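Local coordinates for LYND (Lyngbya aestuarii, PDB 4V1T), which probably uses ATP to cyclise cysteine residues of precursor peptides to thiazolines, as expected of a YcaO cyclodehydratase, and binds ADP, magnesium and zinc, at residues Ile451-Cys456 against Gln483-Ser488; Gly747-Val752 against Ala766-Thr771; Pro604-Val609 against Gln687-Arg692; Leu557-Arg562 against Thr661-Thr666. All blocks are in the same frame, centred on the assembly; numbering follows the deposited sequence.

Contact 1 (Ile451-Cys456 against Gln483-Ser488); sequences IHPEQC and QRFDAS
His452 and Phe485 meet as a T-shaped (edge-to-face) aromatic pair where the turn before helix 454-457 of the YcaO domain packs on the loop leading to strand 491-498. Phe485 presents its edge to the imidazole face, with the planes 83° apart and NE2 of His452 3.4 Å from CD2 of Phe485. With chi1 of His452 at -161°, CG lies opposite the backbone N, which swings the ring out to that edge. Its ND1 accepts from the backbone N of Glu454 at 3.2 Å, in the ring plane, a capping bond in the turn that leads into the helix. Replacing the imidazole by the methyl of an alanine is likely to cost the amide N of Glu454 its cap and to open a gap beside the Phe485 edge. Pro453, a rigid residue suited to a turn, sets CG over one face of the Phe485 ring in a CH-pi contact, 3.8 Å from the ring centroid. Phe524 adds another edge-to-face partner for Phe485. Glu454, its chain extended beyond CG, crosses the bent side chain of Arg484 at about a right angle. Their salt bridge includes a weak, bent hydrogen bond (126°) from NH2 of Arg484 to OE1 of Glu454 at 3.2 Å.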
loop_
_atom_site.group_PDB
_atom_site.type_symbol
_atom_site.label_atom_id
_atom_site.label_comp_id
_atom_site.label_asym_id
_atom_site.label_seq_id
_atom_site.Cartn_x
_atom_site.Cartn_y
_atom_site.Cartn_z
ATOM N N ILE B 451 41.710 8.233 -19.198
ATOM C CA ILE B 451 42.110 8.132 -17.799
ATOM C C ILE B 451 42.539 6.699 -17.490
ATOM O O ILE B 451 41.756 5.761 -17.624
ATOM C CB ILE B 451 40.970 8.579 -16.872
ATOM C CG1 ILE B 451 40.857 10.105 -16.927
ATOM C CG2 ILE B 451 41.227 8.145 -15.432
ATOM C CD1 ILE B 451 39.512 10.635 -16.546
ATOM N N HIS B 452 43.799 6.539 -17.106
ATOM C CA HIS B 452 44.344 5.227 -16.797
ATOM C C HIS B 452 43.565 4.638 -15.618
ATOM O O HIS B 452 43.328 5.333 -14.634
ATOM C CB HIS B 452 45.831 5.329 -16.462
ATOM C CG HIS B 452 46.571 4.036 -16.580
ATOM N ND1 HIS B 452 46.438 3.012 -15.668
ATOM C CD2 HIS B 452 47.461 3.602 -17.500
ATOM C CE1 HIS B 452 47.214 2.004 -16.020
ATOM N NE2 HIS B 452 47.847 2.338 -17.129
ATOM N N PRO B 453 43.148 3.360 -15.719
ATOM C CA PRO B 453 42.353 2.763 -14.642
ATOM C C PRO B 453 43.031 2.825 -13.271
ATOM O O PRO B 453 42.344 2.883 -12.259
ATOM C CB PRO B 453 42.167 1.310 -15.103
ATOM C CG PRO B 453 43.204 1.081 -16.145
ATOM C CD PRO B 453 43.390 2.403 -16.811
ATOM N N GLU B 454 44.358 2.834 -13.240
ATOM C CA GLU B 454 45.095 2.855 -11.978
ATOM C C GLU B 454 44.948 4.171 -11.230
ATOM O O GLU B 454 45.159 4.229 -10.022
ATOM C CB GLU B 454 46.579 2.564 -12.223
ATOM C CG GLU B 454 46.842 1.143 -12.694
ATOM C CD GLU B 454 48.326 0.816 -12.788
ATOM O OE1 GLU B 454 49.131 1.385 -12.021
ATOM O OE2 GLU B 454 48.688 -0.019 -13.629
ATOM N N GLN B 455 44.575 5.229 -11.941
ATOM C CA GLN B 455 44.285 6.510 -11.303
ATOM C C GLN B 455 43.026 6.433 -10.426
ATOM O O GLN B 455 42.836 7.228 -9.501
ATOM C CB GLN B 455 44.102 7.593 -12.359
ATOM C CG GLN B 455 45.382 8.001 -13.053
ATOM C CD GLN B 455 45.148 9.119 -14.038
ATOM O OE1 GLN B 455 44.725 10.215 -13.658
ATOM N NE2 GLN B 455 45.404 8.850 -15.319
ATOM N N CYS B 456 42.162 5.471 -10.718
ATOM C CA CYS B 456 40.940 5.303 -9.949
ATOM C C CYS B 456 41.107 4.233 -8.887
ATOM O O CYS B 456 40.678 4.419 -7.757
ATOM C CB CYS B 456 39.787 4.954 -10.879
ATOM S SG CYS B 456 39.479 6.237 -12.107
ATOM N N GLN B 483 44.235 -7.974 -12.114
ATOM C CA GLN B 483 45.468 -8.035 -12.886
ATOM C C GLN B 483 45.835 -6.620 -13.325
ATOM O O GLN B 483 45.001 -5.710 -13.278
ATOM C CB GLN B 483 45.310 -8.947 -14.107
ATOM C CG GLN B 483 44.882 -10.373 -13.789
ATOM C CD GLN B 483 44.462 -11.140 -15.024
ATOM O OE1 GLN B 483 44.770 -10.744 -16.143
ATOM N NE2 GLN B 483 43.746 -12.238 -14.827
ATOM N N ARG B 484 47.076 -6.428 -13.756
ATOM C CA ARG B 484 47.506 -5.113 -14.197
ATOM C C ARG B 484 46.898 -4.774 -15.538
ATOM O O ARG B 484 46.543 -5.644 -16.313
ATOM C CB ARG B 484 49.035 -5.015 -14.266
ATOM C CG ARG B 484 49.681 -4.812 -12.905
ATOM C CD ARG B 484 51.049 -4.187 -13.018
ATOM N NE ARG B 484 51.018 -2.752 -12.740
ATOM C CZ ARG B 484 51.460 -2.172 -11.624
ATOM N NH1 ARG B 484 51.987 -2.882 -10.634
ATOM N NH2 ARG B 484 51.381 -0.859 -11.503
ATOM N N PHE B 485 46.774 -3.487 -15.798
ATOM C CA PHE B 485 46.259 -3.013 -17.063
ATOM C C PHE B 485 47.346 -2.984 -18.135
ATOM O O PHE B 485 48.236 -2.140 -18.091
ATOM C CB PHE B 485 45.694 -1.622 -16.875
ATOM C CG PHE B 485 45.189 -1.009 -18.135
ATOM C CD1 PHE B 485 44.053 -1.497 -18.731
ATOM C CD2 PHE B 485 45.844 0.062 -18.716
ATOM C CE1 PHE B 485 43.577 -0.940 -19.886
ATOM C CE2 PHE B 485 45.371 0.629 -19.875
ATOM C CZ PHE B 485 44.238 0.125 -20.466
ATOM N N ASP B 486 47.276 -3.916 -19.082
ATOM C CA ASP B 486 48.159 -3.906 -20.257
ATOM C C ASP B 486 47.721 -2.826 -21.248
ATOM O O ASP B 486 46.798 -3.023 -22.049
ATOM C CB ASP B 486 48.172 -5.276 -20.933
ATOM C CG ASP B 486 49.165 -5.355 -22.084
ATOM O OD1 ASP B 486 49.981 -4.428 -22.243
ATOM O OD2 ASP B 486 49.134 -6.354 -22.827
ATOM N N ALA B 487 48.399 -1.685 -21.196
ATOM C CA ALA B 487 48.026 -0.528 -21.999
ATOM C C ALA B 487 48.207 -0.774 -23.497
ATOM O O ALA B 487 47.704 -0.006 -24.322
ATOM C CB ALA B 487 48.828 0.683 -21.566
ATOM N N SER B 488 48.917 -1.840 -23.853
ATOM C CA SER B 488 49.107 -2.183 -25.257
ATOM C C SER B 488 47.832 -2.774 -25.855
ATOM O O SER B 488 47.659 -2.776 -27.065
ATOM C CB SER B 488 50.265 -3.168 -25.419
ATOM O OG SER B 488 49.901 -4.454 -24.956
#

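Contact 2 (Gly747-Val752 against Ala766-Thr771)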
loop_
_atom_site.group_PDB
_atom_site.type_symbol
_atom_site.label_atom_id
_atom_site.label_comp_id
_atom_site.label_asym_id
_atom_site.label_seq_id
_atom_site.Cartn_x
_atom_site.Cartn_y
_atom_site.Cartn_z
ATOM N N GLY B 747 49.253 8.342 -2.698
ATOM C CA GLY B 747 48.314 9.437 -2.878
ATOM C C GLY B 747 47.695 9.946 -1.585
ATOM O O GLY B 747 48.346 10.050 -0.549
ATOM N N ARG B 748 46.412 10.257 -1.664
ATOM C CA ARG B 748 45.690 10.898 -0.581
ATOM C C ARG B 748 45.692 10.095 0.726
ATOM O O ARG B 748 45.714 10.672 1.818
ATOM C CB ARG B 748 44.240 11.161 -1.016
ATOM C CG ARG B 748 44.079 12.200 -2.110
ATOM C CD ARG B 748 42.621 12.392 -2.495
ATOM N NE ARG B 748 41.772 12.611 -1.328
ATOM C CZ ARG B 748 41.566 13.794 -0.755
ATOM N NH1 ARG B 748 42.147 14.891 -1.226
ATOM N NH2 ARG B 748 40.770 13.883 0.302
ATOM N N LEU B 749 45.655 8.772 0.610
ATOM C CA LEU B 749 45.609 7.905 1.785
ATOM C C LEU B 749 46.769 8.198 2.734
ATOM O O LEU B 749 46.604 8.208 3.953
ATOM C CB LEU B 749 45.629 6.436 1.363
ATOM C CG LEU B 749 45.430 5.414 2.482
ATOM C CD1 LEU B 749 44.026 5.497 3.073
ATOM C CD2 LEU B 749 45.704 4.017 1.966
ATOM N N TYR B 750 47.935 8.461 2.163
ATOM C CA TYR B 750 49.140 8.749 2.936
ATOM C C TYR B 750 49.281 10.243 3.210
ATOM O O TYR B 750 49.688 10.644 4.304
ATOM C CB TYR B 750 50.393 8.233 2.187
ATOM C CG TYR B 750 50.365 6.740 1.896
ATOM C CD1 TYR B 750 50.878 5.827 2.805
ATOM C CD2 TYR B 750 49.813 6.245 0.722
ATOM C CE1 TYR B 750 50.845 4.466 2.552
ATOM C CE2 TYR B 750 49.781 4.880 0.461
ATOM C CZ TYR B 750 50.289 4.001 1.382
ATOM O OH TYR B 750 50.255 2.654 1.121
ATOM N N ASP B 751 48.934 11.062 2.218
ATOM C CA ASP B 751 49.290 12.484 2.225
ATOM C C ASP B 751 48.329 13.383 3.016
ATOM O O ASP B 751 48.770 14.293 3.719
ATOM C CB ASP B 751 49.377 13.006 0.788
ATOM C CG ASP B 751 50.450 12.303 -0.028
ATOM O OD1 ASP B 751 50.978 11.269 0.430
ATOM O OD2 ASP B 751 50.759 12.779 -1.138
ATOM N N VAL B 752 47.025 13.152 2.889
ATOM C CA VAL B 752 46.051 14.076 3.478
ATOM C C VAL B 752 46.252 14.246 4.991
ATOM O O VAL B 752 46.245 15.378 5.479
ATOM C CB VAL B 752 44.596 13.637 3.192
ATOM C CG1 VAL B 752 43.597 14.545 3.918
ATOM C CG2 VAL B 752 44.338 13.659 1.693
ATOM N N ALA B 766 53.086 -0.753 4.915
ATOM C CA ALA B 766 53.092 -1.858 5.855
ATOM C C ALA B 766 52.417 -1.509 7.178
ATOM O O ALA B 766 52.038 -2.402 7.928
ATOM C CB ALA B 766 54.524 -2.313 6.102
ATOM N N GLN B 767 52.281 -0.217 7.462
ATOM C CA GLN B 767 51.675 0.251 8.707
ATOM C C GLN B 767 50.200 0.557 8.543
ATOM O O GLN B 767 49.549 0.957 9.500
ATOM C CB GLN B 767 52.376 1.511 9.206
ATOM C CG GLN B 767 53.847 1.325 9.508
ATOM C CD GLN B 767 54.531 2.635 9.833
ATOM O OE1 GLN B 767 54.607 3.537 8.997
ATOM N NE2 GLN B 767 55.025 2.751 11.058
ATOM N N MET B 768 49.675 0.390 7.334
ATOM C CA MET B 768 48.243 0.563 7.117
ATOM C C MET B 768 47.487 -0.522 7.871
ATOM O O MET B 768 47.994 -1.624 8.055
ATOM C CB MET B 768 47.891 0.525 5.627
ATOM C CG MET B 768 48.297 1.774 4.847
ATOM S SD MET B 768 47.587 3.280 5.518
ATOM C CE MET B 768 48.387 4.572 4.585
ATOM N N ASN B 769 46.278 -0.192 8.317
ATOM C CA ASN B 769 45.459 -1.111 9.094
ATOM C C ASN B 769 45.372 -2.464 8.395
ATOM O O ASN B 769 44.893 -2.540 7.265
ATOM C CB ASN B 769 44.058 -0.531 9.284
ATOM C CG ASN B 769 43.277 -1.223 10.383
ATOM O OD1 ASN B 769 43.574 -2.355 10.770
ATOM N ND2 ASN B 769 42.264 -0.539 10.893
ATOM N N PRO B 770 45.856 -3.532 9.052
ATOM C CA PRO B 770 45.788 -4.860 8.450
ATOM C C PRO B 770 44.378 -5.447 8.480
ATOM O O PRO B 770 44.125 -6.456 7.825
ATOM C CB PRO B 770 46.741 -5.687 9.319
ATOM C CG PRO B 770 46.669 -5.036 10.644
ATOM C CD PRO B 770 46.500 -3.571 10.377
ATOM N N THR B 771 43.483 -4.831 9.247
ATOM C CA THR B 771 42.099 -5.272 9.323
ATOM C C THR B 771 41.259 -4.585 8.248
ATOM O O THR B 771 41.097 -3.370 8.287
ATOM C CB THR B 771 41.479 -4.967 10.688
ATOM O OG1 THR B 771 42.245 -5.606 11.710
ATOM C CG2 THR B 771 40.031 -5.479 10.755
#
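Tyr750 and Met768 are the residues whose CA atoms come nearest across the contact, 9.2 Å apart, a spacing bridged by side chains. The segment 747-752 is the first turn of helix 748-755, with Gly747 at the N-cap; at its backbone angles (phi 137°, psi -141°) a beta-carbon would press against the preceding carbonyl, which suits a residue without one. The carbonyl O of Gly747 accepts from the N atoms of both Tyr750 and Asp751. The segment 766-771 leaves a short 3-10 turn as irregular chain, tightened by an Asx turn in which OD1 of Asn769 accepts from the N of Thr771 at 2.9 Å.

Met768 carries the contact as a buried, flexible, apolar side chain. Its chain bends at chi2 (-57°), which brings the thioether beside the Tyr750 ring in a Met-aromatic contact. The sulfur lies obliquely, with SD of Met768 5.2 Å from the centroid of the Tyr750 ring; the exact place of the methyl is doubtful. Leu749 reaches toward Met768 tip to tip, its CD2 4.1 Å from SD of Met768, and the apolar leucine and thioether suit this buried place. Met768 also touches Tyr560 and Asn561 of helix 538-561, so that the thioether packs between two helices. Tyr750 keeps its polar end satisfied elsewhere, its OH hydrogen-bonded to the carbonyl O of Phe744.

Contact 3 (Pro604-Val609 against Gln687-Arg692)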
loop_
_atom_site.group_PDB
_atom_site.type_symbol
_atom_site.label_atom_id
_atom_site.label_comp_id
_atom_site.label_asym_id
_atom_site.label_seq_id
_atom_site.Cartn_x
_atom_site.Cartn_y
_atom_site.Cartn_z
ATOM N N PRO B 604 31.385 18.087 5.678
ATOM C CA PRO B 604 31.259 17.254 6.871
ATOM C C PRO B 604 30.987 15.783 6.567
ATOM O O PRO B 604 30.114 15.445 5.774
ATOM C CB PRO B 604 30.092 17.883 7.638
ATOM C CG PRO B 604 29.480 18.884 6.741
ATOM C CD PRO B 604 30.449 19.223 5.671
ATOM N N ALA B 605 31.760 14.924 7.214
ATOM C CA ALA B 605 31.647 13.494 7.049
ATOM C C ALA B 605 31.787 12.875 8.422
ATOM O O ALA B 605 32.608 13.319 9.232
ATOM C CB ALA B 605 32.730 12.975 6.114
ATOM N N PHE B 606 30.990 11.851 8.687
ATOM C CA PHE B 606 30.957 11.264 10.013
ATOM C C PHE B 606 30.918 9.745 9.998
ATOM O O PHE B 606 30.512 9.129 9.015
ATOM C CB PHE B 606 29.746 11.799 10.770
ATOM C CG PHE B 606 29.758 13.286 10.942
ATOM C CD1 PHE B 606 30.369 13.860 12.046
ATOM C CD2 PHE B 606 29.162 14.108 10.002
ATOM C CE1 PHE B 606 30.381 15.234 12.211
ATOM C CE2 PHE B 606 29.168 15.482 10.163
ATOM C CZ PHE B 606 29.782 16.047 11.264
ATOM N N ALA B 607 31.351 9.158 11.108
ATOM C CA ALA B 607 31.191 7.733 11.355
ATOM C C ALA B 607 30.362 7.531 12.616
ATOM O O ALA B 607 30.722 8.006 13.688
ATOM C CB ALA B 607 32.539 7.067 11.505
ATOM N N GLY B 608 29.241 6.837 12.476
ATOM C CA GLY B 608 28.485 6.375 13.623
ATOM C C GLY B 608 29.081 5.063 14.096
ATOM O O GLY B 608 29.414 4.214 13.288
ATOM N N VAL B 609 29.224 4.902 15.403
ATOM C CA VAL B 609 29.815 3.693 15.955
ATOM C C VAL B 609 28.981 3.235 17.143
ATOM O O VAL B 609 28.491 4.048 17.920
ATOM C CB VAL B 609 31.282 3.924 16.384
ATOM C CG1 VAL B 609 31.901 2.647 16.942
ATOM C CG2 VAL B 609 32.105 4.431 15.209
ATOM N N GLN B 687 28.732 24.572 15.111
ATOM C CA GLN B 687 29.357 25.751 14.517
ATOM C C GLN B 687 30.719 25.444 13.895
ATOM O O GLN B 687 31.246 26.246 13.123
ATOM C CB GLN B 687 29.507 26.857 15.557
ATOM C CG GLN B 687 30.486 26.530 16.668
ATOM C CD GLN B 687 31.035 27.767 17.357
ATOM O OE1 GLN B 687 30.902 28.889 16.861
ATOM N NE2 GLN B 687 31.658 27.565 18.508
ATOM N N ASP B 688 31.293 24.294 14.237
ATOM C CA ASP B 688 32.581 23.886 13.678
ATOM C C ASP B 688 32.473 23.560 12.187
ATOM O O ASP B 688 33.486 23.338 11.521
ATOM C CB ASP B 688 33.135 22.672 14.435
ATOM C CG ASP B 688 33.566 23.009 15.856
ATOM O OD1 ASP B 688 34.199 24.072 16.057
ATOM O OD2 ASP B 688 33.276 22.207 16.775
ATOM N N TYR B 689 31.247 23.529 11.674
ATOM C CA TYR B 689 30.992 23.194 10.276
ATOM C C TYR B 689 30.338 24.361 9.529
ATOM O O TYR B 689 29.134 24.589 9.647
ATOM C CB TYR B 689 30.116 21.953 10.199
ATOM C CG TYR B 689 30.696 20.784 10.962
ATOM C CD1 TYR B 689 31.629 19.933 10.380
ATOM C CD2 TYR B 689 30.310 20.535 12.268
ATOM C CE1 TYR B 689 32.162 18.869 11.086
ATOM C CE2 TYR B 689 30.833 19.477 12.979
ATOM C CZ TYR B 689 31.758 18.650 12.389
ATOM O OH TYR B 689 32.269 17.602 13.119
ATOM N N PRO B 690 31.136 25.118 8.764
ATOM C CA PRO B 690 30.588 26.234 7.982
ATOM C C PRO B 690 29.500 25.815 7.003
ATOM O O PRO B 690 29.588 24.758 6.393
ATOM C CB PRO B 690 31.809 26.767 7.231
ATOM C CG PRO B 690 32.964 26.408 8.102
ATOM C CD PRO B 690 32.609 25.092 8.737
ATOM N N LYS B 691 28.490 26.662 6.856
ATOM C CA LYS B 691 27.360 26.402 5.978
ATOM C C LYS B 691 27.720 26.742 4.532
ATOM O O LYS B 691 28.033 27.893 4.217
ATOM C CB LYS B 691 26.160 27.226 6.452
ATOM C CG LYS B 691 24.883 27.054 5.648
ATOM C CD LYS B 691 23.748 27.832 6.300
ATOM C CE LYS B 691 22.424 27.641 5.575
ATOM N NZ LYS B 691 21.328 28.398 6.249
ATOM N N ARG B 692 27.675 25.744 3.656
ATOM C CA ARG B 692 28.060 25.929 2.256
ATOM C C ARG B 692 27.076 25.327 1.249
ATOM O O ARG B 692 27.428 25.109 0.084
ATOM C CB ARG B 692 29.449 25.335 2.026
ATOM C CG ARG B 692 30.535 26.009 2.848
ATOM C CD ARG B 692 31.913 25.727 2.278
ATOM N NE ARG B 692 32.301 24.326 2.429
ATOM C CZ ARG B 692 33.433 23.805 1.962
ATOM N NH1 ARG B 692 34.296 24.567 1.298
ATOM N NH2 ARG B 692 33.701 22.518 2.147
#
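Phe606 and Tyr689 form an offset edge-to-face pair that holds a loop against the central strand of a three-stranded antiparallel sheet in the YcaO domain. Strand 605-612 lies there between strands 590-596 and 621-626, and the loop 687-692 leads toward helix 697-710.

The two aromatic side chains approach from opposite directions, with the edge of Phe606 turned toward the face of Tyr689, ring centroids 5.3 Å apart and planes inclined at 60°. The closest carbons are CZ of Phe606 and CZ of Tyr689, at 3.5 Å. With CG of Tyr689 turned away from its own carbonyl carbon (chi1 -55°), the phenol is sent inward from the loop to the strand.

Pro604, just before the strand, adds aliphatic packing, its CB 3.8 Å from CD1 of Tyr689 and meeting that ring obliquely. A proline suits this place as a compact apolar block, and Pro630 of helix 630-649 touches both it and Tyr689. Phe606 packs further on Ala633 and Ile634 of the same helix, so the aromatic pair sits in a buried layer between helix and sheet.

The hydroxyl of this buried tyrosine is satisfied by a hydrogen bond to OD1 of Asp596. A leucine in place of Tyr689 would probably leave that carboxylate without this partner and deprive the Phe606 edge of its aromatic face. The hydroxyl also touches Phe606 near its ring plane, OH of Tyr689 lying 3.2 Å from CE1 of Phe606.

Contact 4 (Leu557-Arg562 against Thr661-Thr666)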
loop_
_atom_site.group_PDB
_atom_site.type_symbol
_atom_site.label_atom_id
_atom_site.label_comp_id
_atom_site.label_asym_id
_atom_site.label_seq_id
_atom_site.Cartn_x
_atom_site.Cartn_y
_atom_site.Cartn_z
ATOM N N LEU B 557 40.824 7.330 5.102
ATOM C CA LEU B 557 41.871 8.052 5.810
ATOM C C LEU B 557 41.886 7.662 7.274
ATOM O O LEU B 557 42.934 7.322 7.831
ATOM C CB LEU B 557 41.654 9.566 5.680
ATOM C CG LEU B 557 41.786 10.172 4.275
ATOM C CD1 LEU B 557 41.615 11.680 4.329
ATOM C CD2 LEU B 557 43.113 9.819 3.617
ATOM N N TRP B 558 40.714 7.712 7.895
ATOM C CA TRP B 558 40.578 7.408 9.311
ATOM C C TRP B 558 40.912 5.958 9.621
ATOM O O TRP B 558 41.711 5.672 10.520
ATOM C CB TRP B 558 39.155 7.726 9.774
ATOM C CG TRP B 558 38.731 7.013 11.027
ATOM C CD1 TRP B 558 39.257 7.156 12.278
ATOM C CD2 TRP B 558 37.667 6.058 11.142
ATOM N NE1 TRP B 558 38.594 6.333 13.166
ATOM C CE2 TRP B 558 37.610 5.658 12.494
ATOM C CE3 TRP B 558 36.756 5.508 10.235
ATOM C CZ2 TRP B 558 36.683 4.725 12.953
ATOM C CZ3 TRP B 558 35.836 4.585 10.693
ATOM C CH2 TRP B 558 35.806 4.201 12.041
ATOM N N TRP B 559 40.311 5.049 8.864
ATOM C CA TRP B 559 40.405 3.624 9.153
ATOM C C TRP B 559 41.809 3.047 8.979
ATOM O O TRP B 559 42.303 2.317 9.836
ATOM C CB TRP B 559 39.434 2.853 8.259
ATOM C CG TRP B 559 39.444 1.387 8.511
ATOM C CD1 TRP B 559 40.199 0.450 7.866
ATOM C CD2 TRP B 559 38.672 0.681 9.480
ATOM N NE1 TRP B 559 39.939 -0.797 8.371
ATOM C CE2 TRP B 559 39.004 -0.682 9.364
ATOM C CE3 TRP B 559 37.722 1.067 10.433
ATOM C CZ2 TRP B 559 38.430 -1.656 10.169
ATOM C CZ3 TRP B 559 37.154 0.098 11.232
ATOM C CH2 TRP B 559 37.511 -1.249 11.098
ATOM N N TYR B 560 42.447 3.359 7.859
ATOM C CA TYR B 560 43.699 2.704 7.505
ATOM C C TYR B 560 44.911 3.376 8.135
ATOM O O TYR B 560 45.939 2.728 8.341
ATOM C CB TYR B 560 43.836 2.624 5.983
ATOM C CG TYR B 560 42.831 1.671 5.398
ATOM C CD1 TYR B 560 42.997 0.285 5.512
ATOM C CD2 TYR B 560 41.675 2.144 4.782
ATOM C CE1 TYR B 560 42.051 -0.586 5.004
ATOM C CE2 TYR B 560 40.734 1.282 4.271
ATOM C CZ TYR B 560 40.921 -0.078 4.384
ATOM O OH TYR B 560 39.963 -0.921 3.874
ATOM N N ASN B 561 44.798 4.661 8.453
ATOM C CA ASN B 561 45.812 5.320 9.271
ATOM C C ASN B 561 45.517 5.106 10.756
ATOM O O ASN B 561 46.322 5.460 11.601
ATOM C CB ASN B 561 45.888 6.811 8.959
ATOM C CG ASN B 561 46.352 7.090 7.542
ATOM O OD1 ASN B 561 47.546 7.030 7.242
ATOM N ND2 ASN B 561 45.412 7.411 6.665
ATOM N N ARG B 562 44.358 4.520 11.055
ATOM C CA ARG B 562 43.920 4.277 12.424
ATOM C C ARG B 562 44.039 5.544 13.258
ATOM O O ARG B 562 44.666 5.569 14.315
ATOM C CB ARG B 562 44.705 3.121 13.046
ATOM C CG ARG B 562 44.346 1.771 12.437
ATOM C CD ARG B 562 45.119 0.633 13.076
ATOM N NE ARG B 562 46.440 0.455 12.479
ATOM C CZ ARG B 562 47.253 -0.562 12.751
ATOM N NH1 ARG B 562 46.876 -1.498 13.608
ATOM N NH2 ARG B 562 48.436 -0.656 12.153
ATOM N N THR B 661 30.410 -11.479 9.646
ATOM C CA THR B 661 30.048 -12.260 10.820
ATOM C C THR B 661 31.249 -12.416 11.772
ATOM O O THR B 661 31.135 -12.188 12.953
ATOM C CB THR B 661 29.516 -13.641 10.401
ATOM O OG1 THR B 661 28.366 -13.483 9.572
ATOM C CG2 THR B 661 29.144 -14.428 11.575
ATOM N N ASP B 662 32.405 -12.747 11.228
ATOM C CA ASP B 662 33.632 -12.875 12.014
ATOM C C ASP B 662 33.904 -11.608 12.820
ATOM O O ASP B 662 34.195 -11.664 14.013
ATOM C CB ASP B 662 34.821 -13.158 11.097
ATOM C CG ASP B 662 36.035 -13.655 11.855
ATOM O OD1 ASP B 662 36.546 -12.919 12.733
ATOM O OD2 ASP B 662 36.484 -14.792 11.576
ATOM N N TRP B 663 33.807 -10.467 12.147
ATOM C CA TRP B 663 34.004 -9.176 12.781
ATOM C C TRP B 663 33.048 -8.963 13.957
ATOM O O TRP B 663 33.452 -8.503 15.031
ATOM C CB TRP B 663 33.812 -8.073 11.750
ATOM C CG TRP B 663 33.610 -6.733 12.359
ATOM C CD1 TRP B 663 32.416 -6.160 12.709
ATOM C CD2 TRP B 663 34.625 -5.784 12.688
ATOM N NE1 TRP B 663 32.633 -4.917 13.234
ATOM C CE2 TRP B 663 33.982 -4.662 13.238
ATOM C CE3 TRP B 663 36.020 -5.776 12.573
ATOM C CZ2 TRP B 663 34.684 -3.545 13.675
ATOM C CZ3 TRP B 663 36.711 -4.668 13.004
ATOM C CH2 TRP B 663 36.047 -3.571 13.551
ATOM N N LEU B 664 31.783 -9.312 13.749
ATOM C CA LEU B 664 30.740 -9.061 14.738
ATOM C C LEU B 664 30.917 -9.884 16.012
ATOM O O LEU B 664 30.738 -9.371 17.115
ATOM C CB LEU B 664 29.369 -9.338 14.123
ATOM C CG LEU B 664 28.879 -8.299 13.116
ATOM C CD1 LEU B 664 27.750 -8.857 12.253
ATOM C CD2 LEU B 664 28.411 -7.042 13.830
ATOM N N ILE B 665 31.278 -11.152 15.861
ATOM C CA ILE B 665 31.393 -12.043 17.017
ATOM C C ILE B 665 32.751 -11.905 17.708
ATOM O O ILE B 665 32.832 -11.983 18.934
ATOM C CB ILE B 665 31.132 -13.538 16.640
ATOM C CG1 ILE B 665 31.608 -14.473 17.760
ATOM C CG2 ILE B 665 31.837 -13.927 15.352
ATOM C CD1 ILE B 665 31.153 -15.913 17.606
ATOM N N THR B 666 33.810 -11.686 16.926
ATOM C CA THR B 666 35.174 -11.728 17.459
ATOM C C THR B 666 35.682 -10.388 17.983
ATOM O O THR B 666 36.188 -10.303 19.100
ATOM C CB THR B 666 36.198 -12.237 16.412
ATOM O OG1 THR B 666 36.255 -11.340 15.297
ATOM C CG2 THR B 666 35.842 -13.641 15.936
#
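Trp559 and Trp663 both hold CG anti to the backbone N, with chi1 of -179° and 164°, and these torsions send the two indoles out from their helices toward each other. With CA atoms 14.8 Å apart, the pair is joined by the length of its two side chains. The meeting point is the far corner of each six-membered ring, with CH2 of Trp559 3.7 Å from CH2 of Trp663. CZ3 of Trp663 also lies near the plane of the Trp559 indole, at its edge. The six-membered rings are inclined at 52° with their centroids 5.9 Å apart, an oblique meeting.

Helix 538-561 and the short helix 661-666 are thus joined by a narrow bridge of aromatic carbon within the YcaO domain. The longer helix ends here in a Schellman motif, with Arg562, at positive phi, as its C-prime residue. Just before that end, ND2 of Asn561 donates to the carbonyl O of Leu557 at 2.7 Å, in the carbonyl plane and on a lone pair, and also bonds to the O of Leu749. CD1 of Trp559 sits over one face of the ring of the next residue, Tyr560.

Each indole N-H is used away from the pair: NE1 of Trp559 donates to the carbonyl O of Thr771 and NE1 of Trp663 to that of Leu620. Tryptophan suits both positions, filling a buried span with apolar surface while backbone satisfies its single polar atom. The bridge itself rests on dispersion and shape; the outlying hydrogen bonds, with the rings of Tyr674 and His672, probably help to orient the indoles.

How the contacts relate
Contact 1 is partly buried and alone among the four has a salt bridge between its segments; the other three are buried and join their segments through apolar and aromatic packing. Contacts 2 and 4 are close partners, their centres about 14 Å apart: the loop 766-771 runs along the end of helix 538-561, and the backbone N of Asn769 probably bonds to the O of Tyr560, so that helix belongs to both. Contact 3 touches contact 4 lightly, through Ala607 and Trp558, and lies within the sheet-helix layer, with the side chain of Phe606 about 11 Å from a bound magnesium ion. Contact 1 touches none of the others.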